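Local coordinates for glutamate racemase (Francisella tularensis subsp. tularensis, PDB 3OUT), which belongs to the Asp/Glu/hydantoin racemase family, built around parallel sheets flanked by helices, and holds D-glutamic acid in a pocket, at residues Leu30-Ala42 with Leu225-Thr239. Residues are numbered along the deposited sequence; the frame is centred on the assembly and turned at random.
Sequences LPNEDIIYFGDIA and LNTTKSNPEYRFYVT
I35 N donates to E233 O and I35 O accepts from R235 N, the first of the backbone bonds that zip strands 35-39 and 234-238 together in parallel, their short axes 4.8 Å apart and 17° from aligned. Amides and carbonyls of I35, Y37 and G39 pair with those of E233, R235, Y237 and T239. On one face of the sheet, I36 lies alongside R235 and points the same way, its CG1 over one face of the guanidinium and CD1 3.3 Å from R235 NH2. R235 folds at chi3 (-84°), and its NH1 donates to Y237 OH at 2.9 Å; I36 CG2 rests against Y237 CD2. On the other face, the edge of the Y234 ring meets I35, and Y37 CB packs 3.7 Å from F236 CD2, the two side chains nearly perpendicular. Both strand ends are tied by side chains. Beyond G39, T239 OG1 sits between its own backbone N and carbonyl carbon (chi1 55°), where it donates to the anti lone pair of D40 OD1 at 2.7 Å and accepts from A42 N at 3.0 Å. D40 OD2 is bound by R43 in a salt bridge and by the hydroxyl of Y46, a residue of the D-glutamic acid pocket. At the opposite end, E233 N reaches D34 OD1 (2.8 Å) from above the carboxylate plane, while N226 N meets the syn side of E33 OE2 in an almost straight 2.8 Å bond. N226 OD1 accepts from T228 N, closing an Asx turn, and also from T228 OG1. One water links Y234 OH with L30 O and E33 O. K71 forms a salt bridge with E33 OE1, and D14 hydrogen-bonds Y37 OH. Strand 35-39 lies between 10-14 and 234-238 in the six-stranded parallel sheet; helix 20-29 packs on the I35, Y37, Y234 and F236 face, and outermost strand 259-262 follows 234-238.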
loop_
_atom_site.group_PDB
_atom_site.type_symbol
_atom_site.label_atom_id
_atom_site.label_comp_id
_atom_site.label_asym_id
_atom_site.label_seq_id
_atom_site.Cartn_x
_atom_site.Cartn_y
_atom_site.Cartn_z
ATOM N N LEU B 30 -11.184 -8.156 31.133
ATOM C CA LEU B 30 -10.756 -9.475 30.652
ATOM C C LEU B 30 -9.246 -9.593 30.820
ATOM O O LEU B 30 -8.489 -9.711 29.859
ATOM C CB LEU B 30 -11.180 -9.665 29.190
ATOM C CG LEU B 30 -12.637 -9.954 28.889
ATOM C CD1 LEU B 30 -12.988 -9.691 27.440
ATOM C CD2 LEU B 30 -12.879 -11.447 29.286
ATOM N N PRO B 31 -8.760 -9.562 32.065
ATOM C CA PRO B 31 -7.333 -9.471 32.295
ATOM C C PRO B 31 -6.513 -10.703 31.920
ATOM O O PRO B 31 -5.292 -10.571 31.858
ATOM C CB PRO B 31 -7.247 -9.265 33.819
ATOM C CG PRO B 31 -8.513 -9.831 34.298
ATOM C CD PRO B 31 -9.528 -9.443 33.320
ATOM N N ASN B 32 -7.170 -11.832 31.645
ATOM C CA ASN B 32 -6.462 -13.070 31.279
ATOM C C ASN B 32 -6.411 -13.291 29.785
ATOM O O ASN B 32 -5.857 -14.280 29.383
ATOM C CB ASN B 32 -7.110 -14.326 31.869
ATOM C CG ASN B 32 -7.236 -14.311 33.376
ATOM O OD1 ASN B 32 -6.359 -13.851 34.103
ATOM N ND2 ASN B 32 -8.356 -14.868 33.859
ATOM N N GLU B 33 -7.017 -12.421 28.987
ATOM C CA GLU B 33 -7.057 -12.610 27.515
ATOM C C GLU B 33 -5.825 -12.068 26.795
ATOM O O GLU B 33 -5.311 -11.000 27.141
ATOM C CB GLU B 33 -8.275 -11.938 26.933
ATOM C CG GLU B 33 -9.606 -12.473 27.426
ATOM C CD GLU B 33 -9.868 -13.922 26.999
ATOM O OE1 GLU B 33 -9.440 -14.283 25.881
ATOM O OE2 GLU B 33 -10.538 -14.668 27.751
ATOM N N ASP B 34 -5.351 -12.811 25.792
ATOM C CA ASP B 34 -4.340 -12.294 24.870
ATOM C C ASP B 34 -5.021 -11.322 23.902
ATOM O O ASP B 34 -6.181 -11.511 23.503
ATOM C CB ASP B 34 -3.752 -13.437 24.071
ATOM C CG ASP B 34 -2.946 -14.418 24.920
ATOM O OD1 ASP B 34 -2.419 -14.064 26.010
ATOM O OD2 ASP B 34 -2.821 -15.565 24.451
ATOM N N ILE B 35 -4.316 -10.254 23.530
ATOM C CA ILE B 35 -4.851 -9.232 22.623
ATOM C C ILE B 35 -3.804 -8.925 21.556
ATOM O O ILE B 35 -2.618 -8.719 21.860
ATOM C CB ILE B 35 -5.216 -7.900 23.375
ATOM C CG1 ILE B 35 -6.145 -8.170 24.586
ATOM C CG2 ILE B 35 -5.823 -6.877 22.383
ATOM C CD1 ILE B 35 -6.513 -6.923 25.375
ATOM N N ILE B 36 -4.271 -8.843 20.310
ATOM C CA ILE B 36 -3.490 -8.340 19.199
ATOM C C ILE B 36 -4.155 -7.023 18.786
ATOM O O ILE B 36 -5.311 -7.026 18.385
ATOM C CB ILE B 36 -3.512 -9.288 17.985
ATOM C CG1 ILE B 36 -2.798 -10.597 18.301
ATOM C CG2 ILE B 36 -2.906 -8.577 16.756
ATOM C CD1 ILE B 36 -2.873 -11.664 17.139
ATOM N N TYR B 37 -3.439 -5.920 18.941
ATOM C CA TYR B 37 -3.857 -4.634 18.436
ATOM C C TYR B 37 -3.232 -4.434 17.028
ATOM O O TYR B 37 -2.018 -4.675 16.844
ATOM C CB TYR B 37 -3.366 -3.520 19.354
ATOM C CG TYR B 37 -3.534 -2.133 18.753
ATOM C CD1 TYR B 37 -4.727 -1.434 18.883
ATOM C CD2 TYR B 37 -2.487 -1.506 18.077
ATOM C CE1 TYR B 37 -4.914 -0.190 18.300
ATOM C CE2 TYR B 37 -2.669 -0.253 17.486
ATOM C CZ TYR B 37 -3.848 0.409 17.607
ATOM O OH TYR B 37 -4.033 1.664 17.021
ATOM N N PHE B 38 -4.048 -3.987 16.082
ATOM C CA PHE B 38 -3.547 -3.592 14.758
ATOM C C PHE B 38 -3.809 -2.144 14.501
ATOM O O PHE B 38 -4.967 -1.703 14.543
ATOM C CB PHE B 38 -4.162 -4.407 13.618
ATOM C CG PHE B 38 -3.372 -4.309 12.324
ATOM C CD1 PHE B 38 -2.485 -5.310 11.985
ATOM C CD2 PHE B 38 -3.452 -3.183 11.528
ATOM C CE1 PHE B 38 -1.688 -5.194 10.854
ATOM C CE2 PHE B 38 -2.677 -3.068 10.384
ATOM C CZ PHE B 38 -1.789 -4.095 10.062
ATOM N N GLY B 39 -2.769 -1.400 14.178
ATOM C CA GLY B 39 -2.957 -0.020 13.749
ATOM C C GLY B 39 -2.225 0.218 12.443
ATOM O O GLY B 39 -1.011 -0.039 12.341
ATOM N N ASP B 40 -2.951 0.723 11.450
ATOM C CA ASP B 40 -2.398 1.063 10.130
ATOM C C ASP B 40 -1.791 2.463 10.168
ATOM O O ASP B 40 -2.189 3.369 9.420
ATOM C CB ASP B 40 -3.493 0.959 9.067
ATOM C CG ASP B 40 -2.990 1.068 7.661
ATOM O OD1 ASP B 40 -1.761 0.967 7.410
ATOM O OD2 ASP B 40 -3.869 1.266 6.771
ATOM N N ILE B 41 -0.802 2.622 11.028
ATOM C CA ILE B 41 -0.129 3.921 11.272
ATOM C C ILE B 41 0.468 4.553 9.988
ATOM O O ILE B 41 0.556 5.774 9.876
ATOM C CB ILE B 41 0.926 3.808 12.416
ATOM C CG1 ILE B 41 0.374 3.086 13.657
ATOM C CG2 ILE B 41 1.409 5.202 12.844
ATOM C CD1 ILE B 41 -0.995 3.619 14.197
ATOM N N ALA B 42 0.872 3.729 9.022
ATOM C CA ALA B 42 1.431 4.233 7.764
ATOM C C ALA B 42 0.446 5.071 6.962
ATOM O O ALA B 42 0.864 5.946 6.215
ATOM C CB ALA B 42 1.947 3.075 6.906
ATOM N N LEU B 225 -13.453 -18.272 26.898
ATOM C CA LEU B 225 -12.545 -17.542 27.761
ATOM C C LEU B 225 -11.215 -18.262 27.913
ATOM O O LEU B 225 -11.135 -19.493 27.996
ATOM C CB LEU B 225 -13.213 -17.331 29.136
ATOM C CG LEU B 225 -14.538 -16.586 29.175
ATOM C CD1 LEU B 225 -15.155 -16.644 30.601
ATOM C CD2 LEU B 225 -14.408 -15.162 28.782
ATOM N N ASN B 226 -10.139 -17.480 27.930
ATOM C CA ASN B 226 -8.789 -17.985 28.021
ATOM C C ASN B 226 -8.522 -18.626 29.395
ATOM O O ASN B 226 -8.724 -17.987 30.426
ATOM C CB ASN B 226 -7.804 -16.846 27.691
ATOM C CG ASN B 226 -6.343 -17.314 27.603
ATOM O OD1 ASN B 226 -5.840 -17.958 28.506
ATOM N ND2 ASN B 226 -5.645 -16.906 26.539
ATOM N N THR B 227 -8.107 -19.891 29.376
ATOM C CA THR B 227 -7.836 -20.655 30.609
ATOM C C THR B 227 -6.380 -21.065 30.709
ATOM O O THR B 227 -6.052 -22.052 31.384
ATOM C CB THR B 227 -8.717 -21.916 30.639
ATOM O OG1 THR B 227 -8.427 -22.720 29.492
ATOM C CG2 THR B 227 -10.191 -21.542 30.621
ATOM N N THR B 228 -5.492 -20.346 30.030
ATOM C CA THR B 228 -4.064 -20.563 30.207
ATOM C C THR B 228 -3.624 -19.859 31.512
ATOM O O THR B 228 -4.295 -18.940 32.004
ATOM C CB THR B 228 -3.246 -20.018 29.051
ATOM O OG1 THR B 228 -3.291 -18.593 29.068
ATOM C CG2 THR B 228 -3.784 -20.539 27.713
ATOM N N LYS B 229 -2.485 -20.278 32.036
ATOM C CA LYS B 229 -1.986 -19.756 33.318
ATOM C C LYS B 229 -0.771 -18.862 33.131
ATOM O O LYS B 229 -0.185 -18.372 34.098
ATOM C CB LYS B 229 -1.634 -20.943 34.226
ATOM C CG LYS B 229 -2.738 -21.988 34.271
ATOM C CD LYS B 229 -4.067 -21.370 34.784
ATOM C CE LYS B 229 -5.097 -22.449 35.072
ATOM N NZ LYS B 229 -6.368 -21.820 35.461
ATOM N N SER B 230 -0.403 -18.634 31.878
ATOM C CA SER B 230 0.766 -17.843 31.535
ATOM C C SER B 230 0.358 -16.373 31.449
ATOM O O SER B 230 -0.827 -16.066 31.346
ATOM C CB SER B 230 1.321 -18.319 30.200
ATOM O OG SER B 230 0.267 -18.428 29.260
ATOM N N ASN B 231 1.338 -15.489 31.529
ATOM C CA ASN B 231 1.130 -14.067 31.377
ATOM C C ASN B 231 0.409 -13.809 30.051
ATOM O O ASN B 231 0.794 -14.391 29.046
ATOM C CB ASN B 231 2.478 -13.346 31.327
ATOM C CG ASN B 231 3.116 -13.200 32.692
ATOM O OD1 ASN B 231 2.761 -13.895 33.644
ATOM N ND2 ASN B 231 4.016 -12.238 32.804
ATOM N N PRO B 232 -0.608 -12.931 30.053
ATOM C CA PRO B 232 -1.240 -12.605 28.782
ATOM C C PRO B 232 -0.276 -11.895 27.870
ATOM O O PRO B 232 0.606 -11.156 28.329
ATOM C CB PRO B 232 -2.386 -11.682 29.168
ATOM C CG PRO B 232 -2.622 -11.939 30.592
ATOM C CD PRO B 232 -1.324 -12.343 31.180
ATOM N N GLU B 233 -0.458 -12.150 26.589
ATOM C CA GLU B 233 0.363 -11.599 25.569
ATOM C C GLU B 233 -0.405 -10.448 24.931
ATOM O O GLU B 233 -1.490 -10.660 24.385
ATOM C CB GLU B 233 0.685 -12.660 24.512
ATOM C CG GLU B 233 1.765 -13.695 24.952
ATOM C CD GLU B 233 3.055 -13.030 25.480
ATOM O OE1 GLU B 233 3.748 -12.357 24.677
ATOM O OE2 GLU B 233 3.359 -13.172 26.710
ATOM N N TYR B 234 0.192 -9.270 25.010
ATOM C CA TYR B 234 -0.328 -8.078 24.330
ATOM C C TYR B 234 0.612 -7.669 23.210
ATOM O O TYR B 234 1.747 -7.212 23.482
ATOM C CB TYR B 234 -0.482 -6.940 25.299
ATOM C CG TYR B 234 -1.327 -7.293 26.512
ATOM C CD1 TYR B 234 -2.668 -7.582 26.376
ATOM C CD2 TYR B 234 -0.756 -7.392 27.764
ATOM C CE1 TYR B 234 -3.453 -7.933 27.475
ATOM C CE2 TYR B 234 -1.522 -7.733 28.865
ATOM C CZ TYR B 234 -2.876 -7.976 28.722
ATOM O OH TYR B 234 -3.634 -8.354 29.836
ATOM N N ARG B 235 0.152 -7.784 21.955
ATOM C CA ARG B 235 1.035 -7.532 20.787
ATOM C C ARG B 235 0.466 -6.338 20.054
ATOM O O ARG B 235 -0.728 -6.283 19.836
ATOM C CB ARG B 235 1.095 -8.726 19.837
ATOM C CG ARG B 235 1.905 -9.895 20.344
ATOM C CD ARG B 235 2.008 -11.021 19.334
ATOM N NE ARG B 235 0.839 -11.923 19.370
ATOM C CZ ARG B 235 0.430 -12.757 18.397
ATOM N NH1 ARG B 235 1.061 -12.836 17.233
ATOM N NH2 ARG B 235 -0.635 -13.557 18.612
ATOM N N PHE B 236 1.323 -5.388 19.711
ATOM C CA PHE B 236 0.909 -4.168 19.029
ATOM C C PHE B 236 1.573 -4.235 17.676
ATOM O O PHE B 236 2.798 -4.060 17.569
ATOM C CB PHE B 236 1.291 -2.911 19.801
ATOM C CG PHE B 236 0.647 -2.868 21.196
ATOM C CD1 PHE B 236 1.247 -3.504 22.261
ATOM C CD2 PHE B 236 -0.581 -2.245 21.393
ATOM C CE1 PHE B 236 0.628 -3.522 23.502
ATOM C CE2 PHE B 236 -1.169 -2.243 22.644
ATOM C CZ PHE B 236 -0.581 -2.856 23.670
ATOM N N TYR B 237 0.778 -4.547 16.662
ATOM C CA TYR B 237 1.272 -4.639 15.290
ATOM C C TYR B 237 0.877 -3.397 14.529
ATOM O O TYR B 237 -0.298 -3.028 14.499
ATOM C CB TYR B 237 0.664 -5.849 14.616
ATOM C CG TYR B 237 1.256 -7.185 15.011
ATOM C CD1 TYR B 237 2.642 -7.385 15.071
ATOM C CD2 TYR B 237 0.426 -8.268 15.223
ATOM C CE1 TYR B 237 3.173 -8.666 15.369
ATOM C CE2 TYR B 237 0.910 -9.522 15.513
ATOM C CZ TYR B 237 2.291 -9.728 15.598
ATOM O OH TYR B 237 2.790 -11.012 15.843
ATOM N N VAL B 238 1.868 -2.701 13.950
ATOM C CA VAL B 238 1.612 -1.454 13.286
ATOM C C VAL B 238 2.369 -1.383 11.959
ATOM O O VAL B 238 3.460 -1.975 11.819
ATOM C CB VAL B 238 1.971 -0.238 14.212
ATOM C CG1 VAL B 238 1.053 -0.236 15.437
ATOM C CG2 VAL B 238 3.444 -0.297 14.678
ATOM N N THR B 239 1.810 -0.630 11.005
ATOM C CA THR B 239 2.452 -0.493 9.694
ATOM C C THR B 239 3.428 0.689 9.599
ATOM O O THR B 239 4.084 0.847 8.589
ATOM C CB THR B 239 1.396 -0.366 8.574
ATOM O OG1 THR B 239 0.530 0.713 8.888
ATOM C CG2 THR B 239 0.579 -1.670 8.464
HETATM O O HOH W 1 -5.987 -8.913 28.802
HETATM O O HOH W 2 -3.429 -15.309 28.334
HETATM O O HOH W 3 -10.303 -16.573 31.799
HETATM O O HOH W 4 -7.153 -14.977 24.749
HETATM O O HOH W 5 -0.451 -15.973 27.100
#